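Local coordinates for protein serine protease pet (Escherichia coli, PDB 4OM9) that acts as a secreted autotransporter enterotoxin of enteroaggregative E. coli, a serine protease whose likely target is host alpha-fodrin, at residues A[616-624]-A[637-646]; A[571-579]-A[595-603]. One frame throughout, in Å; residues are numbered along the deposited sequence.

Contact 1 (A[616-624]-A[637-646]); sequences DKTAYIDLY and RQDIKSGDSI
Strands 618-622 and 640-644 pair as an antiparallel two-stranded ribbon that lies against the side of the beta-helix of the passenger domain, in the chain between the strands 611-614 and 649-652. Ala619 with Gly643 and Ile621 with Lys641 are its hydrogen-bonded pairs; the Ile621 pair is the firmer, Ile621 N to Lys641 O and Lys641 N to Ile621 O both spanning 2.8 Å, whereas the return bond from Gly643 N to Ala619 O is weak. Ala619 and Ile621 direct apolar side chains onto Trp576, where a small and a branched residue fit the indole. Tyr620 lies on the other face: Ile640 CG2 meets its ring edge in plane at CD2, 4.0 Å away, and CB of Ser642, a residue small enough to sit beside a ring, packs obliquely against the same atom.

In the final, non-hydrogen-bonded pair, with Ile640, Asp622 holds its carboxylate anti to the backbone N (chi1 174°). Asp622 OD1 takes Tyr624 N at 2.9 Å in an Asx turn, from above the carboxylate plane, and weakly Asp639 N; OD2 receives His474, Asn628 and, weakly, the amide of Gln638, whose OE1 accepts from Ile472 N. Beyond it the Arg637 guanidinium lies nearly parallel to the Tyr624 ring (9° between planes), NE 3.4 Å from CD1 and displaced toward the ring's rim, while NH1 bonds to Lys627 O. At the opposite end Ser645 N donates to Lys617 O over 2.8 Å. The five donors around Asp622, two weak, would favour an ionised carboxylate and offset its burial.

Contact 2 (A[571-579]-A[595-603]); sequences LSQPDWETR and IARNADVEG
Arg597 lays its guanidinium flat over the indole of Trp576, the planes 5° apart and CZ 3.5 Å from the centroid of the five-membered ring, a cation-pi stack. CD of the same arginine sits 3.4 Å above the centroid of the six-membered ring, so methylene and charge cover both halves of the indole. With chi1 at 59°, CG lies between the backbone N and carbonyl carbon, and the bend at chi3 brings the chain across the ring.

The in-plane edge of the guanidinium is held too: NE donates to Asn598 OD1 at 3.0 Å, which fixes its rotation, and NH1 reaches water 2 and Ser645. Water 2 also bonds to Gln573 O, the carbonyl that accepts from Trp576 NE1 at 3.0 Å and thereby steadies the indole. Asn598 uses both ends of its amide, since ND2 donates almost straight to Thr578 OG1 (3.2 Å, 175°). It also suits its backbone, a positive-phi position in the type II turn 596-599, where asparagine is well tolerated.

Beyond this turn the main chains join in parallel: Arg579 N donates to Asn598 O and Asp600 N to Arg579 O. Strand 599-608 thus begins alongside strand 576-583, one rung of the beta-helix on the next, with Ala599 packing on Phe581 and strand 514-520 running antiparallel to the start of 576-583.

The two contacts follow one another along the chain, contact 2 closing before contact 1 opens, and their centres lie about 12 Å apart. They meet directly through Ser645, whose OG is probably hydrogen-bonded both to Arg597 NH1 and to Leu571 O, each at 2.6 Å, while CD1 of Leu571 packs on the backbone of Ser642 and Gly643. Contact 2 belongs to the parallel rungs of the beta-helix, whereas contact 1 is a separate antiparallel ribbon formed by an excursion from the next turn. Ser645 and Leu571 thus tie this excursion to the beta-helix of the toxin's passenger domain.

Contact 1 (A[616-624]-A[637-646])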
# COMPACT_ATOMS: atom_id res chain seq x y z
N ASP A 616 -4.20 -7.67 12.18
CA ASP A 616 -3.18 -8.51 12.80
C ASP A 616 -1.93 -7.70 13.13
O ASP A 616 -1.53 -6.84 12.34
CB ASP A 616 -2.81 -9.68 11.86
CG ASP A 616 -1.92 -10.72 12.54
OD1 ASP A 616 -1.29 -10.41 13.57
OD2 ASP A 616 -1.86 -11.86 12.06
N LYS A 617 -1.31 -8.03 14.25
CA LYS A 617 -0.20 -7.24 14.78
C LYS A 617 1.13 -7.61 14.17
O LYS A 617 2.11 -6.88 14.30
CB LYS A 617 -0.10 -7.42 16.29
CG LYS A 617 0.72 -8.63 16.70
CD LYS A 617 0.11 -9.38 17.88
CE LYS A 617 -0.25 -8.44 19.02
NZ LYS A 617 -1.15 -9.11 20.00
N THR A 618 1.17 -8.76 13.50
CA THR A 618 2.42 -9.25 12.96
C THR A 618 2.62 -8.74 11.54
O THR A 618 1.80 -8.97 10.65
CB THR A 618 2.48 -10.77 12.98
OG1 THR A 618 2.13 -11.24 14.29
CG2 THR A 618 3.88 -11.26 12.62
N ALA A 619 3.72 -8.03 11.35
CA ALA A 619 4.06 -7.53 10.02
C ALA A 619 5.41 -8.08 9.60
O ALA A 619 6.22 -8.49 10.44
CB ALA A 619 4.05 -6.01 10.00
N TYR A 620 5.64 -8.13 8.29
CA TYR A 620 6.85 -8.73 7.75
C TYR A 620 7.68 -7.71 6.98
O TYR A 620 7.15 -6.87 6.26
CB TYR A 620 6.50 -9.92 6.85
CG TYR A 620 5.70 -10.98 7.58
CD1 TYR A 620 4.35 -10.80 7.84
CD2 TYR A 620 6.30 -12.17 8.02
CE1 TYR A 620 3.61 -11.75 8.52
CE2 TYR A 620 5.57 -13.12 8.69
CZ TYR A 620 4.22 -12.91 8.93
OH TYR A 620 3.47 -13.83 9.60
N ILE A 621 8.99 -7.79 7.13
CA ILE A 621 9.87 -6.98 6.30
C ILE A 621 10.94 -7.86 5.69
O ILE A 621 11.23 -8.96 6.19
CB ILE A 621 10.53 -5.82 7.09
CG1 ILE A 621 11.47 -6.36 8.16
CG2 ILE A 621 9.47 -4.93 7.69
CD1 ILE A 621 12.26 -5.26 8.90
N ASP A 622 11.54 -7.33 4.61
CA ASP A 622 12.52 -8.02 3.80
C ASP A 622 13.83 -7.26 3.94
O ASP A 622 13.92 -6.11 3.53
CB ASP A 622 12.02 -8.10 2.34
CG ASP A 622 13.06 -8.67 1.34
OD1 ASP A 622 14.10 -9.23 1.76
OD2 ASP A 622 12.79 -8.58 0.12
N LEU A 623 14.83 -7.88 4.54
CA LEU A 623 16.12 -7.24 4.69
C LEU A 623 16.83 -6.93 3.34
O LEU A 623 17.83 -6.20 3.33
CB LEU A 623 17.03 -8.10 5.56
CG LEU A 623 16.55 -8.18 7.01
CD1 LEU A 623 17.50 -9.03 7.85
CD2 LEU A 623 16.40 -6.78 7.62
N TYR A 624 16.33 -7.46 2.24
CA TYR A 624 16.90 -7.15 0.94
C TYR A 624 15.86 -6.59 0.00
O TYR A 624 16.05 -6.58 -1.23
CB TYR A 624 17.54 -8.37 0.30
CG TYR A 624 18.69 -8.95 1.08
CD1 TYR A 624 19.90 -8.27 1.16
CD2 TYR A 624 18.57 -10.18 1.72
CE1 TYR A 624 20.97 -8.80 1.86
CE2 TYR A 624 19.63 -10.71 2.44
CZ TYR A 624 20.83 -10.02 2.50
OH TYR A 624 21.89 -10.54 3.20
N ARG A 637 17.53 -13.05 -3.91
CA ARG A 637 17.78 -13.19 -2.49
C ARG A 637 16.60 -12.61 -1.71
O ARG A 637 15.97 -11.64 -2.16
CB ARG A 637 19.10 -12.50 -2.10
CG ARG A 637 18.93 -11.05 -1.60
CD ARG A 637 19.80 -9.98 -2.28
NE ARG A 637 21.10 -9.81 -1.65
CZ ARG A 637 21.86 -8.72 -1.75
NH1 ARG A 637 21.45 -7.66 -2.42
NH2 ARG A 637 23.04 -8.68 -1.14
N GLN A 638 16.26 -13.21 -0.57
CA GLN A 638 15.25 -12.64 0.31
C GLN A 638 15.48 -13.12 1.74
O GLN A 638 15.82 -14.28 1.95
CB GLN A 638 13.82 -12.98 -0.15
CG GLN A 638 12.71 -12.31 0.70
CD GLN A 638 11.32 -12.37 0.05
OE1 GLN A 638 10.60 -13.38 0.14
NE2 GLN A 638 10.92 -11.27 -0.58
N ASP A 639 15.34 -12.21 2.70
CA ASP A 639 15.51 -12.53 4.11
C ASP A 639 14.44 -11.80 4.90
O ASP A 639 14.41 -10.57 4.95
CB ASP A 639 16.90 -12.14 4.61
CG ASP A 639 17.21 -12.71 5.98
OD1 ASP A 639 16.32 -13.33 6.59
OD2 ASP A 639 18.35 -12.56 6.45
N ILE A 640 13.58 -12.58 5.53
CA ILE A 640 12.37 -12.04 6.12
C ILE A 640 12.45 -11.96 7.63
O ILE A 640 12.85 -12.91 8.30
CB ILE A 640 11.16 -12.88 5.70
CG1 ILE A 640 10.90 -12.70 4.21
CG2 ILE A 640 9.93 -12.48 6.48
CD1 ILE A 640 9.94 -13.70 3.67
N LYS A 641 12.07 -10.81 8.17
CA LYS A 641 11.85 -10.69 9.61
C LYS A 641 10.41 -10.30 9.90
O LYS A 641 9.76 -9.63 9.10
CB LYS A 641 12.81 -9.68 10.24
CG LYS A 641 14.26 -10.16 10.22
CD LYS A 641 14.39 -11.49 10.95
CE LYS A 641 15.53 -12.34 10.37
NZ LYS A 641 16.86 -11.69 10.52
N SER A 642 9.92 -10.73 11.04
CA SER A 642 8.59 -10.35 11.46
C SER A 642 8.58 -10.01 12.94
O SER A 642 9.49 -10.39 13.68
CB SER A 642 7.60 -11.47 11.15
OG SER A 642 8.02 -12.69 11.73
N GLY A 643 7.56 -9.28 13.35
CA GLY A 643 7.39 -8.92 14.74
C GLY A 643 6.18 -8.02 14.85
O GLY A 643 5.54 -7.68 13.86
N ASP A 644 5.85 -7.63 16.07
CA ASP A 644 4.77 -6.70 16.30
C ASP A 644 5.04 -5.37 15.60
O ASP A 644 6.14 -4.80 15.71
CB ASP A 644 4.57 -6.48 17.80
CG ASP A 644 4.13 -7.74 18.52
OD1 ASP A 644 3.44 -8.58 17.90
OD2 ASP A 644 4.47 -7.90 19.71
N SER A 645 4.05 -4.89 14.88
CA SER A 645 4.11 -3.54 14.33
C SER A 645 2.71 -3.10 14.04
O SER A 645 2.12 -3.49 13.03
CB SER A 645 4.97 -3.48 13.05
OG SER A 645 5.13 -2.13 12.64
N ILE A 646 2.18 -2.29 14.94
CA ILE A 646 0.77 -1.96 14.94
C ILE A 646 0.55 -0.68 14.15
O ILE A 646 1.28 0.29 14.31
CB ILE A 646 0.24 -1.83 16.39
CG1 ILE A 646 0.47 -3.14 17.14
CG2 ILE A 646 -1.23 -1.42 16.42
CD1 ILE A 646 1.03 -2.98 18.54
O HOH W 1 0.66 -5.35 11.41

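Contact 2 (A[571-579]-A[595-603])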
# COMPACT_ATOMS: atom_id res chain seq x y z
N LEU A 571 10.82 -2.70 11.55
CA LEU A 571 9.44 -2.94 11.95
C LEU A 571 8.85 -1.82 12.84
O LEU A 571 7.64 -1.64 12.92
CB LEU A 571 9.33 -4.27 12.70
CG LEU A 571 9.40 -5.55 11.88
CD1 LEU A 571 9.54 -6.72 12.83
CD2 LEU A 571 8.15 -5.70 11.03
N SER A 572 9.72 -1.07 13.51
CA SER A 572 9.29 0.01 14.35
C SER A 572 9.38 1.39 13.68
O SER A 572 9.13 2.40 14.33
CB SER A 572 10.12 0.02 15.63
OG SER A 572 11.43 0.46 15.34
N GLN A 573 9.74 1.45 12.39
CA GLN A 573 9.80 2.75 11.72
C GLN A 573 8.37 3.23 11.46
O GLN A 573 7.44 2.42 11.38
CB GLN A 573 10.60 2.69 10.41
CG GLN A 573 9.80 2.14 9.20
CD GLN A 573 10.67 1.86 7.99
OE1 GLN A 573 11.82 1.44 8.12
NE2 GLN A 573 10.13 2.10 6.80
N PRO A 574 8.17 4.55 11.33
CA PRO A 574 6.79 5.01 11.15
C PRO A 574 6.39 5.11 9.69
O PRO A 574 5.21 5.25 9.38
CB PRO A 574 6.81 6.40 11.79
CG PRO A 574 8.21 6.90 11.45
CD PRO A 574 9.10 5.67 11.59
N ASP A 575 7.36 5.03 8.80
CA ASP A 575 7.09 5.30 7.40
C ASP A 575 6.73 4.02 6.63
O ASP A 575 7.60 3.22 6.30
CB ASP A 575 8.28 6.01 6.74
CG ASP A 575 9.63 5.45 7.20
OD1 ASP A 575 9.81 5.26 8.42
OD2 ASP A 575 10.51 5.22 6.34
N TRP A 576 5.44 3.89 6.35
CA TRP A 576 4.88 2.73 5.68
C TRP A 576 4.00 3.16 4.53
O TRP A 576 3.16 4.08 4.67
CB TRP A 576 4.04 1.86 6.65
CG TRP A 576 4.86 1.10 7.63
CD1 TRP A 576 5.55 1.61 8.69
CD2 TRP A 576 5.10 -0.31 7.63
NE1 TRP A 576 6.20 0.60 9.35
CE2 TRP A 576 5.94 -0.58 8.73
CE3 TRP A 576 4.68 -1.36 6.81
CZ2 TRP A 576 6.38 -1.87 9.02
CZ3 TRP A 576 5.13 -2.63 7.10
CH2 TRP A 576 5.96 -2.88 8.20
N GLU A 577 4.14 2.44 3.42
CA GLU A 577 3.27 2.61 2.27
C GLU A 577 2.00 1.78 2.41
O GLU A 577 2.05 0.57 2.61
CB GLU A 577 4.02 2.25 0.99
CG GLU A 577 4.93 3.38 0.50
CD GLU A 577 6.31 2.90 0.12
OE1 GLU A 577 6.44 1.73 -0.29
OE2 GLU A 577 7.27 3.69 0.25
N THR A 578 0.86 2.44 2.28
CA THR A 578 -0.43 1.77 2.31
C THR A 578 -0.71 1.14 0.96
O THR A 578 -0.46 1.75 -0.08
CB THR A 578 -1.53 2.76 2.69
OG1 THR A 578 -1.23 3.30 3.97
CG2 THR A 578 -2.90 2.07 2.74
N ARG A 579 -1.21 -0.09 0.98
CA ARG A 579 -1.39 -0.86 -0.24
C ARG A 579 -2.85 -1.18 -0.42
O ARG A 579 -3.56 -1.37 0.57
CB ARG A 579 -0.55 -2.14 -0.20
CG ARG A 579 0.94 -1.89 -0.07
CD ARG A 579 1.45 -1.09 -1.28
NE ARG A 579 2.88 -1.25 -1.47
CZ ARG A 579 3.66 -0.33 -2.04
NH1 ARG A 579 3.12 0.80 -2.47
NH2 ARG A 579 4.97 -0.53 -2.17
N ILE A 595 -4.83 -9.58 7.68
CA ILE A 595 -4.68 -8.24 7.18
C ILE A 595 -3.94 -7.49 8.27
O ILE A 595 -4.42 -7.39 9.41
CB ILE A 595 -6.02 -7.58 6.86
CG1 ILE A 595 -6.74 -8.36 5.76
CG2 ILE A 595 -5.80 -6.13 6.44
CD1 ILE A 595 -8.18 -7.95 5.58
N ALA A 596 -2.75 -7.00 7.91
CA ALA A 596 -1.85 -6.38 8.85
C ALA A 596 -1.70 -4.91 8.50
O ALA A 596 -2.46 -4.39 7.69
CB ALA A 596 -0.50 -7.08 8.86
N ARG A 597 -0.74 -4.25 9.14
CA ARG A 597 -0.70 -2.79 9.16
C ARG A 597 -0.63 -2.19 7.76
O ARG A 597 0.06 -2.70 6.88
CB ARG A 597 0.48 -2.30 10.01
CG ARG A 597 1.85 -2.77 9.53
CD ARG A 597 2.96 -1.93 10.16
NE ARG A 597 2.63 -0.50 10.12
CZ ARG A 597 3.14 0.41 10.94
NH1 ARG A 597 4.02 0.04 11.86
NH2 ARG A 597 2.78 1.68 10.85
N ASN A 598 -1.40 -1.13 7.54
CA ASN A 598 -1.37 -0.40 6.27
C ASN A 598 -1.80 -1.21 5.04
O ASN A 598 -1.39 -0.91 3.93
CB ASN A 598 0.03 0.17 6.04
CG ASN A 598 0.39 1.21 7.07
OD1 ASN A 598 0.88 0.88 8.16
ND2 ASN A 598 0.15 2.47 6.74
N ALA A 599 -2.62 -2.24 5.25
CA ALA A 599 -3.38 -2.82 4.15
C ALA A 599 -4.78 -2.19 4.11
O ALA A 599 -5.43 -2.02 5.14
CB ALA A 599 -3.48 -4.34 4.29
N ASP A 600 -5.20 -1.83 2.91
CA ASP A 600 -6.52 -1.30 2.64
C ASP A 600 -7.21 -2.35 1.77
O ASP A 600 -6.96 -2.41 0.56
CB ASP A 600 -6.40 0.06 1.94
CG ASP A 600 -7.73 0.75 1.72
OD1 ASP A 600 -8.74 0.09 1.36
OD2 ASP A 600 -7.77 1.99 1.89
N VAL A 601 -8.05 -3.17 2.40
CA VAL A 601 -8.64 -4.34 1.76
C VAL A 601 -10.12 -4.19 1.51
O VAL A 601 -10.87 -3.86 2.42
CB VAL A 601 -8.43 -5.63 2.60
CG1 VAL A 601 -8.91 -6.83 1.79
CG2 VAL A 601 -7.00 -5.80 3.00
N GLU A 602 -10.54 -4.48 0.28
CA GLU A 602 -11.93 -4.40 -0.07
C GLU A 602 -12.36 -5.52 -1.04
O GLU A 602 -11.83 -5.67 -2.15
CB GLU A 602 -12.23 -3.05 -0.69
CG GLU A 602 -13.56 -2.89 -1.37
CD GLU A 602 -14.02 -1.44 -1.46
OE1 GLU A 602 -13.15 -0.53 -1.49
OE2 GLU A 602 -15.25 -1.20 -1.46
N GLY A 603 -13.32 -6.29 -0.57
CA GLY A 603 -14.00 -7.27 -1.38
C GLY A 603 -14.68 -8.30 -0.48
O GLY A 603 -14.56 -8.22 0.74
O HOH W 2 5.89 1.42 13.92